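Local coordinates for protein Amuc_1102 (Akkermansia muciniphila, PDB 7DSZ) that is of unknown function but has an immunoglobulin-like fold related to archaeal type IV pilus proteins, which suggests a role in a pilus-like assembly, at residues I80-P85 / K121-V126; K49-F54 / L115-V120; Q90-Y95 / S173-L178. All blocks are in the same frame, centred on the assembly; numbering follows the deposited sequence. Where two conformers were deposited one is given.

Contact 1 (I80-P85 / K121-V126)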
# COMPACT_ATOMS: atom_id res chain seq x y z
N ILE C 80 -9.78 -12.85 16.22
CA ILE C 80 -9.46 -12.28 17.52
C ILE C 80 -10.74 -11.70 18.11
O ILE C 80 -11.46 -10.96 17.43
CB ILE C 80 -8.35 -11.22 17.42
CG1 ILE C 80 -7.02 -11.90 17.04
CG2 ILE C 80 -8.22 -10.45 18.73
CD1 ILE C 80 -5.96 -10.97 16.46
N ALA C 81 -11.02 -12.04 19.37
CA ALA C 81 -12.22 -11.59 20.06
C ALA C 81 -11.83 -10.71 21.24
O ALA C 81 -10.96 -11.07 22.04
CB ALA C 81 -13.06 -12.79 20.53
N VAL C 82 -12.47 -9.54 21.33
CA VAL C 82 -12.28 -8.59 22.42
C VAL C 82 -13.66 -8.12 22.87
O VAL C 82 -14.65 -8.22 22.15
CB VAL C 82 -11.40 -7.38 22.01
CG1 VAL C 82 -10.05 -7.85 21.47
CG2 VAL C 82 -12.11 -6.52 20.96
N VAL C 83 -13.71 -7.58 24.09
CA VAL C 83 -14.94 -6.97 24.58
C VAL C 83 -15.16 -5.65 23.87
O VAL C 83 -14.24 -4.82 23.78
CB VAL C 83 -14.87 -6.76 26.10
CG1 VAL C 83 -16.11 -6.01 26.59
CG2 VAL C 83 -14.71 -8.10 26.83
N ASN C 84 -16.37 -5.45 23.34
CA ASN C 84 -16.75 -4.18 22.73
C ASN C 84 -16.65 -3.09 23.79
O ASN C 84 -17.42 -3.09 24.76
CB ASN C 84 -18.16 -4.23 22.15
CG ASN C 84 -18.50 -3.00 21.32
OD1 ASN C 84 -17.83 -1.97 21.43
ND2 ASN C 84 -19.53 -3.09 20.50
N PRO C 85 -15.71 -2.15 23.66
CA PRO C 85 -15.57 -1.11 24.69
C PRO C 85 -16.73 -0.14 24.71
O PRO C 85 -16.87 0.61 25.69
CB PRO C 85 -14.26 -0.41 24.32
CG PRO C 85 -14.14 -0.61 22.83
CD PRO C 85 -14.74 -1.97 22.55
N LYS C 121 -5.78 1.27 22.23
CA LYS C 121 -6.23 2.24 23.22
C LYS C 121 -7.75 2.30 23.28
O LYS C 121 -8.33 2.41 24.37
CB LYS C 121 -5.64 3.62 22.92
CG LYS C 121 -6.09 4.70 23.93
CD LYS C 121 -5.30 5.99 23.78
CE LYS C 121 -5.67 6.95 24.91
NZ LYS C 121 -5.16 8.32 24.67
N ARG C 122 -8.41 2.24 22.12
CA ARG C 122 -9.87 2.23 22.09
C ARG C 122 -10.43 1.00 22.81
O ARG C 122 -11.41 1.11 23.56
CB ARG C 122 -10.36 2.27 20.65
CG ARG C 122 -11.88 2.38 20.52
CD ARG C 122 -12.31 2.52 19.09
NE ARG C 122 -13.76 2.69 19.04
CZ ARG C 122 -14.51 2.43 17.97
NH1 ARG C 122 -13.95 2.03 16.84
NH2 ARG C 122 -15.83 2.58 18.04
N ILE C 123 -9.82 -0.17 22.60
CA ILE C 123 -10.33 -1.39 23.21
C ILE C 123 -10.12 -1.37 24.72
O ILE C 123 -11.02 -1.74 25.49
CB ILE C 123 -9.67 -2.64 22.58
CG1 ILE C 123 -10.16 -2.84 21.14
CG2 ILE C 123 -9.99 -3.90 23.41
CD1 ILE C 123 -9.29 -3.86 20.34
N THR C 124 -8.94 -0.95 25.16
CA THR C 124 -8.54 -1.14 26.55
C THR C 124 -8.70 0.11 27.40
O THR C 124 -8.70 -0.00 28.63
CB THR C 124 -7.08 -1.59 26.64
OG1 THR C 124 -6.23 -0.51 26.25
CG2 THR C 124 -6.84 -2.79 25.74
N GLY C 125 -8.79 1.29 26.78
CA GLY C 125 -8.90 2.53 27.51
C GLY C 125 -7.59 3.18 27.86
O GLY C 125 -7.59 4.30 28.37
N VAL C 126 -6.46 2.51 27.60
CA VAL C 126 -5.16 3.07 27.94
C VAL C 126 -4.17 2.74 26.84
O VAL C 126 -4.22 1.66 26.24
CB VAL C 126 -4.66 2.57 29.32
CG1 VAL C 126 -4.28 1.09 29.28
CG2 VAL C 126 -3.50 3.43 29.82
O HOH W 1 -13.06 -3.53 25.83
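The last turn of helix 117-124 rests against the end of strand 70-83, with Ile123 facing Val82 and the Arg122 carbonyl against Pro85. The two branched side chains cross at about a right angle. Ile123 CG1 stands anti to its carbonyl carbon (chi1 -70°), and the extended second torsion carries CD1 to 3.9 Å from Val82 CG2, while the other branch, Ile123 CG2, lies 4.0 Å from Val82 CB. Beta-branched residues suit this place, since each can offer more than one carbon close to its own backbone. Pro85, where the chain has left the strand, brings the CB-CG side of its ring to the helix end: CG is 3.3 Å from Arg122 O, and CB is 3.7 Å from Ile123 O.

In this immunoglobulin-like fold the helix lies on the path from strand 109-115 of the three-stranded sheet to strand 134-143 of the mixed sheet, and here it touches strand 70-83 of the mixed sheet. No direct hydrogen bond joins the segments; instead a water donates to both Val83 O and Ile123 O, its oxygen 2.7 Å from each, and so bridges a strand carbonyl and a carbonyl of the last helical turn. Gly125 N still bonds to Lys121 O at 2.7 Å, but Gly125 itself leaves the helix with phi 89°, a value glycine adopts without strain. The guanidinium of Arg122 reaches beyond the two segments to form salt bridges with Asp86 and with Asp72 of the second subunit, placing this helix end at a subunit interface.

Contact 2 (K49-F54 / L115-V120)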
# COMPACT_ATOMS: atom_id res chain seq x y z
N LYS C 49 4.25 4.74 19.34
CA LYS C 49 3.50 4.06 20.38
C LYS C 49 3.55 2.55 20.14
O LYS C 49 4.11 2.06 19.15
CB LYS C 49 2.05 4.56 20.41
CG LYS C 49 1.91 6.02 20.83
CD LYS C 49 0.45 6.37 21.08
CE LYS C 49 0.28 7.86 21.37
NZ LYS C 49 1.02 8.31 22.58
N LYS C 50 2.92 1.80 21.05
CA LYS C 50 2.99 0.35 21.00
C LYS C 50 1.84 -0.25 20.19
O LYS C 50 0.66 0.00 20.45
CB LYS C 50 3.02 -0.24 22.41
CG LYS C 50 4.37 -0.07 23.09
CD LYS C 50 4.38 -0.85 24.42
CE LYS C 50 5.64 -0.59 25.24
NZ LYS C 50 6.86 -1.17 24.63
N TRP C 51 2.22 -1.06 19.21
CA TRP C 51 1.31 -1.84 18.39
C TRP C 51 1.09 -3.21 19.02
O TRP C 51 1.97 -3.75 19.68
CB TRP C 51 1.92 -2.01 17.00
CG TRP C 51 1.92 -0.78 16.18
CD1 TRP C 51 2.60 0.39 16.43
CD2 TRP C 51 1.22 -0.60 14.96
NE1 TRP C 51 2.33 1.30 15.43
CE2 TRP C 51 1.49 0.71 14.52
CE3 TRP C 51 0.36 -1.41 14.22
CZ2 TRP C 51 0.93 1.23 13.35
CZ3 TRP C 51 -0.19 -0.89 13.05
CH2 TRP C 51 0.10 0.41 12.63
N ALA C 52 -0.09 -3.78 18.79
CA ALA C 52 -0.32 -5.19 19.10
C ALA C 52 0.19 -6.03 17.95
O ALA C 52 -0.26 -5.88 16.81
CB ALA C 52 -1.81 -5.46 19.34
N ASP C 53 1.15 -6.91 18.23
CA ASP C 53 1.76 -7.76 17.21
C ASP C 53 1.46 -9.20 17.60
O ASP C 53 2.04 -9.71 18.56
CB ASP C 53 3.26 -7.48 17.12
CG ASP C 53 4.02 -8.46 16.24
OD1 ASP C 53 3.42 -9.29 15.53
OD2 ASP C 53 5.26 -8.35 16.24
N PHE C 54 0.53 -9.84 16.87
CA PHE C 54 0.15 -11.22 17.13
C PHE C 54 1.04 -12.12 16.28
O PHE C 54 1.05 -11.98 15.06
CB PHE C 54 -1.32 -11.47 16.79
CG PHE C 54 -2.29 -10.70 17.65
CD1 PHE C 54 -2.80 -11.26 18.82
CD2 PHE C 54 -2.73 -9.44 17.28
CE1 PHE C 54 -3.72 -10.55 19.62
CE2 PHE C 54 -3.63 -8.73 18.06
CZ PHE C 54 -4.14 -9.30 19.23
N LEU C 115 -2.74 -4.97 15.42
CA LEU C 115 -3.69 -3.90 15.71
C LEU C 115 -2.93 -2.61 15.98
O LEU C 115 -1.88 -2.62 16.64
CB LEU C 115 -4.59 -4.25 16.91
CG LEU C 115 -5.68 -5.30 16.66
CD1 LEU C 115 -6.33 -5.67 18.02
CD2 LEU C 115 -6.75 -4.83 15.62
N SER C 116 -3.45 -1.49 15.47
CA SER C 116 -2.79 -0.21 15.62
C SER C 116 -2.83 0.26 17.08
O SER C 116 -3.64 -0.23 17.88
CB SER C 116 -3.47 0.84 14.75
OG SER C 116 -4.77 1.10 15.28
N PRO C 117 -1.99 1.24 17.43
CA PRO C 117 -2.10 1.81 18.79
C PRO C 117 -3.47 2.37 19.09
O PRO C 117 -3.96 2.23 20.22
CB PRO C 117 -1.02 2.90 18.79
CG PRO C 117 0.01 2.41 17.79
CD PRO C 117 -0.83 1.78 16.69
N SER C 118 -4.15 2.98 18.11
CA SER C 118 -5.46 3.54 18.41
C SER C 118 -6.51 2.45 18.60
O SER C 118 -7.40 2.60 19.45
CB SER C 118 -5.88 4.54 17.32
OG SER C 118 -6.16 3.90 16.08
N SER C 119 -6.41 1.34 17.87
CA SER C 119 -7.29 0.21 18.14
C SER C 119 -7.07 -0.32 19.56
O SER C 119 -8.04 -0.63 20.27
CB SER C 119 -7.06 -0.91 17.12
OG SER C 119 -7.71 -0.65 15.88
N VAL C 120 -5.81 -0.45 19.99
CA VAL C 120 -5.53 -0.98 21.33
C VAL C 120 -6.04 -0.03 22.40
O VAL C 120 -6.66 -0.45 23.39
CB VAL C 120 -4.02 -1.26 21.49
CG1 VAL C 120 -3.70 -1.65 22.94
CG2 VAL C 120 -3.59 -2.34 20.51
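The hydroxyl OG of Ser116, whose CA rests on the Trp51 ring, has partners in two subunits: it accepts from Ser119 N at 3.1 Å with an N-H...O angle of 164°, and it is hydrogen-bonded to Glu195 of the second subunit. This is the N-cap of helix 117-124, with OG set between the backbone N and the carbonyl carbon (chi1 69°), where it can meet an amide of the first turn. Pro117 follows as the first helical residue, a position that suits proline because amides there have no preceding helical carbonyl to bond.

Just before the cap, strand 109-115 of the immunoglobulin-like fold ends beside strand 50-63. Ala52 and Leu115 form an antiparallel hydrogen-bonded pair, Ala52 N to Leu115 O and Leu115 N to Ala52 O both measuring 3.0 Å. Beyond the pair, one face of the Trp51 indole takes the turn into the helix: Pro117 CD sits 3.4 Å from the centroid of the five-membered ring, 12° off its normal, and Ser116 CA lies 3.9 Å from that of the six-membered ring, both CH-pi contacts. Phe185 meets the same indole edge-to-face.

On the side of the strand pair where Ala52 CB and Leu115 CB lie, 3.9 Å apart, the small Ala52 leaves room for the helix, its CB 3.8 Å from Val120 CG2. Farther along, Leu115 CD1 approaches the edge of the Phe54 ring, 4.1 Å from CE2.

Contact 3 (Q90-Y95 / S173-L178)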
# COMPACT_ATOMS: atom_id res chain seq x y z
N GLN C 90 -21.25 -7.24 24.82
CA GLN C 90 -20.96 -8.07 23.66
C GLN C 90 -19.46 -8.11 23.36
O GLN C 90 -18.67 -7.28 23.85
CB GLN C 90 -21.71 -7.58 22.42
CG GLN C 90 -21.25 -6.26 21.87
CD GLN C 90 -22.02 -5.83 20.64
OE1 GLN C 90 -21.55 -4.99 19.87
NE2 GLN C 90 -23.20 -6.40 20.44
N TYR C 91 -19.09 -9.10 22.56
CA TYR C 91 -17.73 -9.26 22.06
C TYR C 91 -17.67 -8.82 20.61
O TYR C 91 -18.63 -8.97 19.85
CB TYR C 91 -17.25 -10.71 22.16
CG TYR C 91 -17.07 -11.23 23.57
CD1 TYR C 91 -15.98 -10.86 24.33
CD2 TYR C 91 -18.00 -12.10 24.14
CE1 TYR C 91 -15.80 -11.33 25.61
CE2 TYR C 91 -17.82 -12.58 25.43
CZ TYR C 91 -16.72 -12.19 26.16
OH TYR C 91 -16.53 -12.65 27.44
N LEU C 92 -16.51 -8.28 20.22
CA LEU C 92 -16.20 -7.99 18.83
C LEU C 92 -15.32 -9.11 18.28
O LEU C 92 -14.35 -9.49 18.92
CB LEU C 92 -15.48 -6.65 18.69
CG LEU C 92 -16.32 -5.45 19.14
CD1 LEU C 92 -15.52 -4.16 19.02
CD2 LEU C 92 -17.61 -5.38 18.32
N LYS C 93 -15.67 -9.62 17.11
CA LYS C 93 -14.85 -10.61 16.42
C LYS C 93 -14.13 -9.91 15.27
O LYS C 93 -14.78 -9.40 14.35
CB LYS C 93 -15.70 -11.78 15.91
CG LYS C 93 -14.88 -12.85 15.21
CD LYS C 93 -15.66 -14.15 15.05
CE LYS C 93 -16.91 -13.96 14.22
NZ LYS C 93 -17.70 -15.23 14.07
N LEU C 94 -12.81 -9.88 15.35
CA LEU C 94 -11.96 -9.26 14.35
C LEU C 94 -11.36 -10.35 13.47
O LEU C 94 -10.88 -11.37 13.98
CB LEU C 94 -10.84 -8.45 15.02
CG LEU C 94 -11.27 -7.58 16.19
CD1 LEU C 94 -10.06 -6.79 16.68
CD2 LEU C 94 -12.44 -6.65 15.80
N TYR C 95 -11.38 -10.13 12.16
CA TYR C 95 -10.98 -11.16 11.21
C TYR C 95 -9.97 -10.60 10.22
O TYR C 95 -10.09 -9.46 9.77
CB TYR C 95 -12.19 -11.67 10.45
CG TYR C 95 -11.89 -12.58 9.27
CD1 TYR C 95 -11.62 -13.94 9.47
CD2 TYR C 95 -11.95 -12.11 7.96
CE1 TYR C 95 -11.39 -14.80 8.40
CE2 TYR C 95 -11.71 -12.97 6.88
CZ TYR C 95 -11.42 -14.30 7.12
OH TYR C 95 -11.20 -15.15 6.07
N SER C 173 -15.61 -4.89 10.67
CA SER C 173 -14.42 -4.51 9.93
C SER C 173 -13.74 -3.29 10.52
O SER C 173 -12.64 -2.93 10.08
CB SER C 173 -14.77 -4.26 8.46
OG SER C 173 -15.03 -5.49 7.80
N TYR C 174 -14.36 -2.65 11.50
CA TYR C 174 -13.68 -1.63 12.27
C TYR C 174 -12.69 -2.31 13.21
O TYR C 174 -12.63 -3.54 13.30
CB TYR C 174 -14.71 -0.76 12.99
CG TYR C 174 -15.54 0.04 12.01
CD1 TYR C 174 -14.92 0.83 11.05
CD2 TYR C 174 -16.93 -0.02 12.02
CE1 TYR C 174 -15.65 1.56 10.15
CE2 TYR C 174 -17.67 0.71 11.11
CZ TYR C 174 -17.03 1.50 10.18
OH TYR C 174 -17.74 2.24 9.26
N TYR C 175 -11.91 -1.52 13.94
CA TYR C 175 -10.74 -2.04 14.65
C TYR C 175 -9.95 -2.96 13.71
O TYR C 175 -9.81 -4.16 13.99
CB TYR C 175 -11.13 -2.80 15.91
CG TYR C 175 -12.01 -2.09 16.89
CD1 TYR C 175 -13.39 -1.99 16.69
CD2 TYR C 175 -11.48 -1.58 18.06
CE1 TYR C 175 -14.20 -1.36 17.61
CE2 TYR C 175 -12.28 -0.96 18.99
CZ TYR C 175 -13.64 -0.84 18.76
OH TYR C 175 -14.43 -0.22 19.70
N PRO C 176 -9.49 -2.46 12.58
CA PRO C 176 -9.02 -3.36 11.52
C PRO C 176 -7.73 -4.09 11.90
O PRO C 176 -6.77 -3.48 12.38
CB PRO C 176 -8.82 -2.44 10.31
CG PRO C 176 -8.72 -1.07 10.86
CD PRO C 176 -9.48 -1.04 12.16
N LEU C 177 -7.75 -5.40 11.70
CA LEU C 177 -6.54 -6.20 11.77
C LEU C 177 -5.73 -5.95 10.52
O LEU C 177 -6.27 -5.92 9.42
CB LEU C 177 -6.90 -7.67 11.85
CG LEU C 177 -7.26 -8.18 13.24
CD1 LEU C 177 -7.73 -9.63 13.12
CD2 LEU C 177 -6.03 -8.06 14.13
N LEU C 178 -4.42 -5.76 10.69
CA LEU C 178 -3.56 -5.38 9.59
C LEU C 178 -2.52 -6.46 9.35
O LEU C 178 -2.07 -7.11 10.29
CB LEU C 178 -2.86 -4.08 9.91
CG LEU C 178 -3.83 -2.94 10.25
CD1 LEU C 178 -3.07 -1.77 10.86
CD2 LEU C 178 -4.50 -2.50 8.97
O HOH W 2 -10.10 -6.74 10.48
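Apolar contacts dominate where Leu92 and Leu94 of strand 91-104 meet Tyr175 and Leu177 of the loop after strand 169-171. Leu92 CG stands anti to its carbonyl carbon and chi2 is extended (178°), which carries CD1 within 3.4 Å of Tyr175 CE1, a tight oblique approach to the ring in which the two side chains cross at about a right angle. Leu94 faces both loop residues: its CB is 3.8 Å from Leu177 CD1, and its CD2 is 4.1 Å from Tyr175 CB. Two methyls on a flexible branch let a leucine touch more than one loop group, and Leu94 CD1 and CD2 also approach Tyr175 O and Tyr174 O. Tyr175 has left-handed helical backbone angles (phi 46°, psi 59°), uncommon outside glycine, yet its CB is still directed at the strand.

The polar link is indirect. A water donates to Tyr95 O, its oxygen 2.8 Å away, and accepts from Leu177 N at 3.0 Å.

Within the immunoglobulin-like fold the loop is wedged between the mixed sheet and the helix: Tyr175 also packs on Ser119, Arg122 and Ile123 of helix 117-124, while Leu177 touches Ile80 of the adjoining strand 70-83.

Overall arrangement
From the N terminus, strand 50-63 supplies the first half of contact 2, strand 70-83 that of contact 1 and strand 91-104 that of contact 3. The loops then close in the same order: contact 2 at 115-120, contact 1 at 121-126 and contact 3 at 173-178, so each pair crosses and none nests. Contacts 1 and 2 share helix 117-124 and meet where Ile80 packs on Phe54. Contacts 1 and 3 join through the neighbouring strands 70-83 and 91-104, with Tyr175 OH close to Pro85. Leu115 touches Tyr175 and Leu177, linking contact 2 to contact 3. Together they tie the three-stranded sheet, the helix and the mixed sheet, beside the second subunit.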